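Local atomic coordinates of glyoxalase family protein (Listeria monocytogenes, PDB entry 2P7Q), a protein that catalyses the manganese-dependent hydration of the antibiotic fosfomycin, which opens its epoxide and makes the bacterium resistant. Residues G4-T9 with G51-I56; F72-E77 with F117-G122; V91-E96 with R105-Y110. The protein carries 1 engineered substitution. All blocks are in the same frame, centred on the assembly; numbering follows the deposited sequence.

Contact 1 (G4-T9 with G51-I56); sequences GLSHIT and GLWICI. With MN (manganese (II) ion), chain I; GG6 ([(1S,2S)-1,2-dihydroxypropyl]phosphonic acid), chain J.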
loop_
_atom_site.group_PDB
_atom_site.type_symbol
_atom_site.label_atom_id
_atom_site.label_comp_id
_atom_site.label_asym_id
_atom_site.label_seq_id
_atom_site.Cartn_x
_atom_site.Cartn_y
_atom_site.Cartn_z
ATOM N N GLY A 4 -12.180 6.174 -1.858
ATOM C CA GLY A 4 -10.751 6.367 -1.998
ATOM C C GLY A 4 -10.013 5.472 -1.023
ATOM O O GLY A 4 -10.566 4.472 -0.548
ATOM N N LEU A 5 -8.765 5.832 -0.722
ATOM C CA LEU A 5 -7.939 5.070 0.213
ATOM C C LEU A 5 -8.340 5.389 1.654
ATOM O O LEU A 5 -8.490 6.547 2.021
ATOM C CB LEU A 5 -6.467 5.424 0.004
ATOM C CG LEU A 5 -5.394 4.572 0.688
ATOM C CD1 LEU A 5 -5.403 3.158 0.119
ATOM C CD2 LEU A 5 -4.031 5.212 0.455
ATOM N N SER A 6 -8.533 4.366 2.472
ATOM C CA SER A 6 -8.891 4.611 3.858
ATOM C C SER A 6 -7.619 4.788 4.662
ATOM O O SER A 6 -7.378 5.839 5.249
ATOM C CB SER A 6 -9.673 3.441 4.437
ATOM O OG SER A 6 -10.022 3.711 5.784
ATOM N N HIS A 7 -6.803 3.741 4.667
ATOM C CA HIS A 7 -5.550 3.740 5.402
ATOM C C HIS A 7 -4.743 2.496 5.058
ATOM O O HIS A 7 -5.232 1.601 4.373
ATOM C CB HIS A 7 -5.824 3.759 6.911
ATOM C CG HIS A 7 -6.610 2.583 7.404
ATOM N ND1 HIS A 7 -7.987 2.575 7.453
ATOM C CD2 HIS A 7 -6.210 1.379 7.876
ATOM C CE1 HIS A 7 -8.404 1.417 7.940
ATOM N NE2 HIS A 7 -7.345 0.673 8.205
ATOM N N ILE A 8 -3.509 2.452 5.541
ATOM C CA ILE A 8 -2.614 1.326 5.309
ATOM C C ILE A 8 -2.018 0.962 6.663
ATOM O O ILE A 8 -1.421 1.802 7.334
ATOM C CB ILE A 8 -1.492 1.710 4.325
ATOM C CG1 ILE A 8 -2.112 2.145 2.993
ATOM C CG2 ILE A 8 -0.545 0.550 4.133
ATOM C CD1 ILE A 8 -1.117 2.517 1.916
ATOM N N THR A 9 -2.193 -0.285 7.073
ATOM C CA THR A 9 -1.691 -0.725 8.361
ATOM C C THR A 9 -0.511 -1.665 8.225
ATOM O O THR A 9 -0.629 -2.731 7.637
ATOM C CB THR A 9 -2.793 -1.457 9.162
ATOM O OG1 THR A 9 -3.856 -0.548 9.460
ATOM C CG2 THR A 9 -2.242 -2.027 10.453
ATOM N N GLY A 51 -1.033 13.391 3.386
ATOM C CA GLY A 51 -2.427 13.036 3.220
ATOM C C GLY A 51 -2.786 11.642 3.686
ATOM O O GLY A 51 -3.772 11.457 4.380
ATOM N N LEU A 52 -1.976 10.660 3.317
ATOM C CA LEU A 52 -2.239 9.277 3.681
ATOM C C LEU A 52 -2.242 8.962 5.178
ATOM O O LEU A 52 -1.383 9.412 5.925
ATOM C CB LEU A 52 -1.240 8.365 2.962
ATOM C CG LEU A 52 -1.398 6.874 3.272
ATOM C CD1 LEU A 52 -2.868 6.474 3.204
ATOM C CD2 LEU A 52 -0.563 6.062 2.287
ATOM N N TRP A 53 -3.220 8.171 5.600
ATOM C CA TRP A 53 -3.358 7.756 6.989
ATOM C C TRP A 53 -2.627 6.408 7.181
ATOM O O TRP A 53 -3.128 5.357 6.793
ATOM C CB TRP A 53 -4.860 7.653 7.316
ATOM C CG TRP A 53 -5.224 7.037 8.638
ATOM C CD1 TRP A 53 -4.391 6.806 9.698
ATOM C CD2 TRP A 53 -6.524 6.571 9.043
ATOM N NE1 TRP A 53 -5.089 6.224 10.734
ATOM C CE2 TRP A 53 -6.399 6.068 10.359
ATOM C CE3 TRP A 53 -7.779 6.529 8.423
ATOM C CZ2 TRP A 53 -7.482 5.527 11.066
ATOM C CZ3 TRP A 53 -8.859 5.990 9.129
ATOM C CH2 TRP A 53 -8.699 5.497 10.436
ATOM N N ILE A 54 -1.429 6.452 7.763
ATOM C CA ILE A 54 -0.626 5.246 7.993
ATOM C C ILE A 54 -0.739 4.760 9.431
ATOM O O ILE A 54 -0.593 5.539 10.366
ATOM C CB ILE A 54 0.876 5.496 7.733
ATOM C CG1 ILE A 54 1.072 6.220 6.406
ATOM C CG2 ILE A 54 1.626 4.168 7.709
ATOM C CD1 ILE A 54 0.611 5.424 5.217
ATOM N N CYS A 55 -0.987 3.467 9.605
ATOM C CA CYS A 55 -1.097 2.885 10.933
ATOM C C CYS A 55 0.006 1.868 11.176
ATOM O O CYS A 55 0.308 1.045 10.317
ATOM C CB CYS A 55 -2.441 2.204 11.112
ATOM S SG CYS A 55 -3.823 3.331 11.123
ATOM N N ILE A 56 0.605 1.936 12.359
ATOM C CA ILE A 56 1.676 1.028 12.743
ATOM C C ILE A 56 1.255 0.289 14.015
ATOM O O ILE A 56 0.867 0.907 15.003
ATOM C CB ILE A 56 2.984 1.811 12.996
ATOM C CG1 ILE A 56 3.345 2.648 11.764
ATOM C CG2 ILE A 56 4.117 0.852 13.300
ATOM C CD1 ILE A 56 3.653 1.826 10.504
HETATM MN MN MN I . -7.382 -1.435 9.149
HETATM O O1 GG6 J . -8.935 -1.090 10.163
HETATM C C2 GG6 J . -9.241 -0.593 11.479
HETATM C C3 GG6 J . -10.639 -1.131 11.922
HETATM C C1 GG6 J . -8.162 -1.038 12.529
HETATM O O2 GG6 J . -8.067 -2.463 12.710
HETATM P P GG6 J . -6.525 -0.438 12.143
HETATM O O3 GG6 J . -6.597 1.124 11.904
HETATM O O4 GG6 J . -5.686 -0.709 13.283
HETATM O O5 GG6 J . -5.922 -1.143 10.876
#
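His7 and Trp53 lie side by side and point the same way from neighbouring strands; their rings meet obliquely, planes 48° apart. It is the His7 methylene that covers the indole, CB sitting over one face towards the rim, 3.6 Å from Trp53 CD2, in a CH-pi contact. With CG held between backbone N and carbonyl carbon (chi1 60°), the imidazole is set between the indole and the manganese ion, which NE2 binds at 2.3 Å. Its other nitrogen, ND1, donates a hydrogen bond of 2.9 Å to Ser6 OG, tilted from the ring plane; together with the metal bond this probably fixes the ring's rotation. The strands run parallel in the glyoxalase (vicinal oxygen chelate) fold, joined by Ile8 N to Trp53 O and by a nearly straight bond of 2.8 Å from Cys55 N to Ile8 O. Strand 4-12 also pairs antiparallel with a strand of the second subunit, whose His69 and Glu118 complete the metal site. Beside Cys55, Thr9 OG1 donates a hydrogen bond of 2.6 Å to phosphonate oxygen O5. On the other face Ile8 and Leu52 cross at about a right angle, Ile8 CD1 meeting Leu52 CD2 at 3.6 Å.

Contact 2 (F72-E77 with F117-G122); sequences FQIQSE and FELHAG. With MN (manganese (II) ion), chain G; GG6 ([(1S,2S)-1,2-dihydroxypropyl]phosphonic acid), chain H.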
loop_
_atom_site.group_PDB
_atom_site.type_symbol
_atom_site.label_atom_id
_atom_site.label_comp_id
_atom_site.label_asym_id
_atom_site.label_seq_id
_atom_site.Cartn_x
_atom_site.Cartn_y
_atom_site.Cartn_z
ATOM N N PHE A 72 5.528 6.596 -2.748
ATOM C CA PHE A 72 5.170 7.982 -2.505
ATOM C C PHE A 72 5.731 8.829 -3.620
ATOM O O PHE A 72 6.729 8.465 -4.256
ATOM C CB PHE A 72 5.715 8.459 -1.157
ATOM C CG PHE A 72 5.083 7.775 0.006
ATOM C CD1 PHE A 72 5.548 6.536 0.439
ATOM C CD2 PHE A 72 3.971 8.326 0.627
ATOM C CE1 PHE A 72 4.903 5.847 1.482
ATOM C CE2 PHE A 72 3.317 7.648 1.669
ATOM C CZ PHE A 72 3.787 6.406 2.092
ATOM N N GLN A 73 5.082 9.967 -3.839
ATOM C CA GLN A 73 5.451 10.902 -4.889
ATOM C C GLN A 73 6.470 11.940 -4.445
ATOM O O GLN A 73 6.332 12.549 -3.388
ATOM C CB GLN A 73 4.185 11.616 -5.380
ATOM C CG GLN A 73 4.391 12.579 -6.522
ATOM C CD GLN A 73 4.674 11.868 -7.814
ATOM O OE1 GLN A 73 3.838 11.107 -8.312
ATOM N NE2 GLN A 73 5.859 12.099 -8.372
ATOM N N ILE A 74 7.501 12.136 -5.252
ATOM C CA ILE A 74 8.509 13.142 -4.954
ATOM C C ILE A 74 8.874 13.786 -6.280
ATOM O O ILE A 74 8.457 13.319 -7.345
ATOM C CB ILE A 74 9.794 12.542 -4.340
ATOM C CG1 ILE A 74 10.447 11.586 -5.336
ATOM C CG2 ILE A 74 9.477 11.846 -3.033
ATOM C CD1 ILE A 74 11.864 11.188 -4.976
ATOM N N GLN A 75 9.651 14.857 -6.222
ATOM C CA GLN A 75 10.051 15.529 -7.445
ATOM C C GLN A 75 11.440 15.070 -7.834
ATOM O O GLN A 75 12.164 14.509 -7.009
ATOM C CB GLN A 75 10.010 17.042 -7.253
ATOM C CG GLN A 75 8.647 17.542 -6.809
ATOM C CD GLN A 75 7.514 16.827 -7.527
ATOM O OE1 GLN A 75 7.465 16.796 -8.765
ATOM N NE2 GLN A 75 6.595 16.241 -6.751
ATOM N N SER A 76 11.808 15.298 -9.091
ATOM C CA SER A 76 13.106 14.876 -9.594
ATOM C C SER A 76 14.271 15.614 -8.958
ATOM O O SER A 76 15.373 15.079 -8.863
ATOM C CB SER A 76 13.152 15.062 -11.105
ATOM O OG SER A 76 12.047 14.417 -11.713
ATOM N N GLU A 77 14.027 16.844 -8.526
ATOM C CA GLU A 77 15.066 17.650 -7.911
ATOM C C GLU A 77 15.392 17.125 -6.516
ATOM O O GLU A 77 16.486 17.354 -6.001
ATOM C CB GLU A 77 14.616 19.110 -7.812
ATOM C CG GLU A 77 13.916 19.650 -9.049
ATOM C CD GLU A 77 12.425 19.306 -9.088
ATOM O OE1 GLU A 77 11.708 19.651 -8.117
ATOM O OE2 GLU A 77 11.968 18.699 -10.088
ATOM N N PHE A 117 9.565 0.097 0.393
ATOM C CA PHE A 117 9.060 1.442 0.178
ATOM C C PHE A 117 9.704 2.004 -1.061
ATOM O O PHE A 117 10.731 1.501 -1.531
ATOM C CB PHE A 117 9.398 2.369 1.361
ATOM C CG PHE A 117 8.519 2.178 2.557
ATOM C CD1 PHE A 117 8.836 1.240 3.524
ATOM C CD2 PHE A 117 7.341 2.901 2.684
ATOM C CE1 PHE A 117 7.993 1.014 4.604
ATOM C CE2 PHE A 117 6.487 2.684 3.764
ATOM C CZ PHE A 117 6.816 1.734 4.725
ATOM N N GLU A 118 9.104 3.061 -1.586
ATOM C CA GLU A 118 9.632 3.714 -2.769
ATOM C C GLU A 118 9.255 5.174 -2.829
ATOM O O GLU A 118 8.148 5.554 -2.478
ATOM C CB GLU A 118 9.131 3.029 -4.044
ATOM C CG GLU A 118 9.250 3.907 -5.289
ATOM C CD GLU A 118 8.663 3.253 -6.527
ATOM O OE1 GLU A 118 7.678 2.492 -6.371
ATOM O OE2 GLU A 118 9.174 3.510 -7.646
ATOM N N LEU A 119 10.202 5.981 -3.275
ATOM C CA LEU A 119 9.972 7.398 -3.460
ATOM C C LEU A 119 10.097 7.545 -4.975
ATOM O O LEU A 119 11.194 7.482 -5.529
ATOM C CB LEU A 119 11.041 8.215 -2.731
ATOM C CG LEU A 119 10.991 8.132 -1.208
ATOM C CD1 LEU A 119 12.117 8.975 -0.625
ATOM C CD2 LEU A 119 9.650 8.632 -0.721
ATOM N N HIS A 120 8.960 7.711 -5.637
ATOM C CA HIS A 120 8.911 7.818 -7.091
ATOM C C HIS A 120 8.854 9.246 -7.608
ATOM O O HIS A 120 8.097 10.079 -7.112
ATOM C CB HIS A 120 7.690 7.029 -7.608
ATOM C CG HIS A 120 7.583 6.949 -9.103
ATOM N ND1 HIS A 120 8.562 6.389 -9.897
ATOM C CD2 HIS A 120 6.580 7.306 -9.942
ATOM C CE1 HIS A 120 8.167 6.403 -11.158
ATOM N NE2 HIS A 120 6.968 6.954 -11.212
ATOM N N ALA A 121 9.688 9.521 -8.600
ATOM C CA ALA A 121 9.719 10.821 -9.252
ATOM C C ALA A 121 9.058 10.486 -10.588
ATOM O O ALA A 121 8.911 9.310 -10.923
ATOM C CB ALA A 121 11.154 11.287 -9.454
ATOM N N GLY A 122 8.654 11.478 -11.365
ATOM C CA GLY A 122 8.002 11.125 -12.608
ATOM C C GLY A 122 6.577 10.710 -12.283
ATOM O O GLY A 122 6.293 10.262 -11.172
HETATM MN MN MN G . 6.639 1.152 -8.106
HETATM O O1 GG6 H . 7.965 1.854 -9.605
HETATM C C2 GG6 H . 7.544 1.931 -11.000
HETATM C C3 GG6 H . 8.631 2.719 -11.818
HETATM C C1 GG6 H . 7.356 0.495 -11.622
HETATM O O2 GG6 H . 8.578 -0.230 -11.599
HETATM P P GG6 H . 6.139 -0.469 -10.761
HETATM O O3 GG6 H . 4.764 0.262 -10.786
HETATM O O4 GG6 H . 6.037 -1.739 -11.420
HETATM O O5 GG6 H . 6.567 -0.703 -9.253
#
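Leu119 is the bump here: its CD2 methyl fits the notch between Phe72 CB and Ile74 CG2, 4.0 Å from the Phe72 atom. Ile74 crosses Leu119 at about a right angle and sets CD1 against Leu119 CB at 3.8 Å. This works because CG1 of Ile74 takes the position between backbone N and carbonyl carbon (chi1 62°), which lays the branch over the backbone of His120 and towards Leu119. The small Ala121 CB fits in next, beside Ile74 CG1 on one hand and Ser76 OG on the other. Further along, Phe72 and Phe117 point the same way and meet rim to rim, CE1 of Phe72 lying 4.0 Å from CD2 of Phe117, and Phe26 touches both rings. Tyr82 of helix 79-87, which covers this apolar face, and Ile2 of the second subunit also pack on Ile74 and Leu119.

Parallel bridges of the glyoxalase (vicinal oxygen chelate) fold hold the register, with His120 N donating a hydrogen bond of 2.7 Å to Phe72 O. Gln73 folds back, its NE2 giving a bond of 3.0 Å to Ile74 O and a weak one to Gly122 O. Extended Glu118 binds manganese through OE1 at 2.4 Å, and OE2 takes a hydrogen bond from Ser106. The chemistry is thus divided: backbone bonds join the strands, hydrocarbon fills one face, and the other presents a carboxylate to the metal that His7 of the second subunit shares.

Contact 3 (V91-E96 with R105-Y110); sequences VEMKPE and RSIYFY. With GG6 ([(1S,2S)-1,2-dihydroxypropyl]phosphonic acid), chain H.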
loop_
_atom_site.group_PDB
_atom_site.type_symbol
_atom_site.label_atom_id
_atom_site.label_comp_id
_atom_site.label_asym_id
_atom_site.label_seq_id
_atom_site.Cartn_x
_atom_site.Cartn_y
_atom_site.Cartn_z
ATOM N N VAL A 91 19.770 2.901 6.258
ATOM C CA VAL A 91 18.747 1.924 5.899
ATOM C C VAL A 91 19.129 1.333 4.543
ATOM O O VAL A 91 19.708 2.013 3.696
ATOM C CB VAL A 91 17.317 2.535 5.841
ATOM C CG1 VAL A 91 17.076 3.434 7.049
ATOM C CG2 VAL A 91 17.108 3.270 4.552
ATOM N N GLU A 92 18.829 0.057 4.355
ATOM C CA GLU A 92 19.162 -0.631 3.114
ATOM C C GLU A 92 18.418 -0.053 1.907
ATOM O O GLU A 92 17.215 0.172 1.976
ATOM C CB GLU A 92 18.834 -2.116 3.260
ATOM C CG GLU A 92 19.195 -2.952 2.051
ATOM C CD GLU A 92 18.685 -4.373 2.163
ATOM O OE1 GLU A 92 18.815 -5.129 1.170
ATOM O OE2 GLU A 92 18.154 -4.730 3.244
ATOM N N MET A 93 19.147 0.195 0.819
ATOM C CA MET A 93 18.579 0.723 -0.427
ATOM C C MET A 93 18.852 -0.217 -1.601
ATOM O O MET A 93 19.995 -0.575 -1.843
ATOM C CB MET A 93 19.191 2.075 -0.791
ATOM C CG MET A 93 18.669 3.263 -0.027
ATOM S SD MET A 93 19.333 4.807 -0.718
ATOM C CE MET A 93 20.788 5.070 0.328
ATOM N N LYS A 94 17.810 -0.601 -2.340
ATOM C CA LYS A 94 17.991 -1.473 -3.500
ATOM C C LYS A 94 18.734 -0.685 -4.583
ATOM O O LYS A 94 18.811 0.538 -4.528
ATOM C CB LYS A 94 16.638 -1.933 -4.056
ATOM C CG LYS A 94 15.731 -2.636 -3.057
ATOM C CD LYS A 94 16.431 -3.818 -2.385
ATOM C CE LYS A 94 16.291 -5.110 -3.162
ATOM N NZ LYS A 94 14.920 -5.649 -3.055
ATOM N N PRO A 95 19.321 -1.380 -5.567
ATOM C CA PRO A 95 20.039 -0.674 -6.638
ATOM C C PRO A 95 19.051 -0.091 -7.661
ATOM O O PRO A 95 17.858 -0.413 -7.639
ATOM C CB PRO A 95 20.904 -1.770 -7.257
ATOM C CG PRO A 95 21.053 -2.772 -6.149
ATOM C CD PRO A 95 19.674 -2.808 -5.567
ATOM N N GLU A 96 19.544 0.758 -8.556
ATOM C CA GLU A 96 18.687 1.347 -9.576
ATOM C C GLU A 96 18.025 0.251 -10.409
ATOM O O GLU A 96 18.687 -0.653 -10.920
ATOM C CB GLU A 96 19.498 2.281 -10.480
ATOM C CG GLU A 96 19.692 3.694 -9.917
ATOM C CD GLU A 96 18.508 4.626 -10.202
ATOM O OE1 GLU A 96 18.549 5.798 -9.755
ATOM O OE2 GLU A 96 17.541 4.191 -10.877
ATOM N N ARG A 105 12.887 8.566 -12.234
ATOM C CA ARG A 105 13.797 7.912 -11.292
ATOM C C ARG A 105 13.037 7.452 -10.039
ATOM O O ARG A 105 12.015 8.037 -9.666
ATOM C CB ARG A 105 14.907 8.876 -10.867
ATOM C CG ARG A 105 15.762 9.422 -11.988
ATOM C CD ARG A 105 17.170 8.821 -11.982
ATOM N NE ARG A 105 17.993 9.169 -10.815
ATOM C CZ ARG A 105 18.214 10.410 -10.375
ATOM N NH1 ARG A 105 17.660 11.452 -10.989
ATOM N NH2 ARG A 105 19.024 10.616 -9.342
ATOM N N SER A 106 13.535 6.399 -9.400
ATOM C CA SER A 106 12.925 5.884 -8.175
ATOM C C SER A 106 13.985 5.502 -7.140
ATOM O O SER A 106 15.137 5.225 -7.486
ATOM C CB SER A 106 12.079 4.640 -8.458
ATOM O OG SER A 106 10.958 4.918 -9.271
ATOM N N ILE A 107 13.580 5.494 -5.872
ATOM C CA ILE A 107 14.454 5.088 -4.768
ATOM C C ILE A 107 13.698 3.995 -4.021
ATOM O O ILE A 107 12.579 4.215 -3.554
ATOM C CB ILE A 107 14.719 6.226 -3.741
ATOM C CG1 ILE A 107 15.432 7.405 -4.392
ATOM C CG2 ILE A 107 15.578 5.703 -2.604
ATOM C CD1 ILE A 107 15.510 8.623 -3.473
ATOM N N TYR A 108 14.291 2.815 -3.917
ATOM C CA TYR A 108 13.641 1.722 -3.197
ATOM C C TYR A 108 14.436 1.444 -1.931
ATOM O O TYR A 108 15.657 1.604 -1.915
ATOM C CB TYR A 108 13.567 0.465 -4.073
ATOM C CG TYR A 108 12.401 0.453 -5.052
ATOM C CD1 TYR A 108 12.578 0.748 -6.409
ATOM C CD2 TYR A 108 11.118 0.116 -4.620
ATOM C CE1 TYR A 108 11.501 0.695 -7.307
ATOM C CE2 TYR A 108 10.044 0.068 -5.507
ATOM C CZ TYR A 108 10.239 0.353 -6.846
ATOM O OH TYR A 108 9.154 0.271 -7.704
ATOM N N PHE A 109 13.749 1.026 -0.872
ATOM C CA PHE A 109 14.418 0.759 0.391
ATOM C C PHE A 109 13.472 0.104 1.388
ATOM O O PHE A 109 12.256 0.173 1.230
ATOM C CB PHE A 109 14.949 2.079 0.949
ATOM C CG PHE A 109 13.879 3.108 1.201
ATOM C CD1 PHE A 109 13.221 3.162 2.424
ATOM C CD2 PHE A 109 13.523 4.019 0.212
ATOM C CE1 PHE A 109 12.223 4.107 2.659
ATOM C CE2 PHE A 109 12.527 4.966 0.433
ATOM C CZ PHE A 109 11.875 5.010 1.660
ATOM N N TYR A 110 14.015 -0.529 2.425
ATOM C CA TYR A 110 13.146 -1.173 3.403
ATOM C C TYR A 110 13.084 -0.433 4.729
ATOM O O TYR A 110 13.826 0.510 4.962
ATOM C CB TYR A 110 13.607 -2.593 3.707
ATOM C CG TYR A 110 13.726 -3.504 2.520
ATOM C CD1 TYR A 110 14.879 -3.509 1.743
ATOM C CD2 TYR A 110 12.686 -4.372 2.177
ATOM C CE1 TYR A 110 14.996 -4.352 0.663
ATOM C CE2 TYR A 110 12.796 -5.220 1.096
ATOM C CZ TYR A 110 13.951 -5.204 0.346
ATOM O OH TYR A 110 14.086 -6.042 -0.719
HETATM O O1 GG6 H . 7.965 1.854 -9.605
HETATM C C2 GG6 H . 7.544 1.931 -11.000
HETATM C C3 GG6 H . 8.631 2.719 -11.818
HETATM C C1 GG6 H . 7.356 0.495 -11.622
HETATM O O2 GG6 H . 8.578 -0.230 -11.599
HETATM P P GG6 H . 6.139 -0.469 -10.761
HETATM O O3 GG6 H . 4.764 0.262 -10.786
HETATM O O4 GG6 H . 6.037 -1.739 -11.420
HETATM O O5 GG6 H . 6.567 -0.703 -9.253
#
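Lys94 packs against Tyr108 and then turns along Tyr110. CB starts 3.9 Å from Tyr108 CB, and CG remains over the same methylene. The bend at chi2 brings CD to 3.4 Å from Tyr110 CE1, obliquely to the ring. Further bends at chi3 and chi4 carry the rest of the chain to the hydroxyl: CE lies 3.4 Å from Tyr110 OH, and NZ ends as a donor to that oxygen at 2.5 Å, a distance so short that its exact value is doubtful. Tyr110 is gripped from more than this direction: Glu92, extended, runs alongside it with carboxylate and ring planes 41° apart, and Arg65 makes both a salt bridge to Glu92 OE2 and a cation-pi contact with the ring.

The backbones join through a single bridge, Met93 with Phe109. Lys94 N gives a hydrogen bond of 3.1 Å to Tyr108 O from well above the carbonyl plane, and the bond from Tyr110 N to Glu92 O is weak, which fits a loop laid along a strand edge better than a regular ladder. Phe109, with CG between backbone N and carbonyl carbon (chi1 60°), sends its ring inward to Phe21 and Phe26, leaving its CB against Glu92 O and Met93 CG. At the far end Glu96 OE1 faces the guanidinium edge of Arg105, a long salt bridge of 3.6 Å to NE made by a poorly ordered glutamate.

Tyr108 turns its ring end away from the loop, and its OH donates a hydrogen bond of 2.7 Å to O1 of the dihydroxypropylphosphonate. Loop 91-96 thus flanks the edge strand of a glyoxalase-fold sheet, in which strand 106-110 supplies a tyrosine to the metal and ligand site.

Contacts 1 and 2 are buried, each a parallel strand pair, whereas contact 3 is partly buried, lies at a sheet edge and meets no other chain. Contacts 2 and 3 share a sheet within the chain, where strands 116-120 and 106-110 are neighbours, and both reach the same ligand; contact 1 belongs to another and serves the second copy of the site. Both 1 and 2 lie where a sheet continues into the second subunit. Leu52 of contact 1 touches Phe72 of contact 2, so their hydrocarbon packing is continuous. In chemistry, contacts 1 and 2 back metal-binding side chains with apolar packing; contact 3 adds surface charge (Lys94, Glu92, Glu96) while still sending Tyr108 to the site.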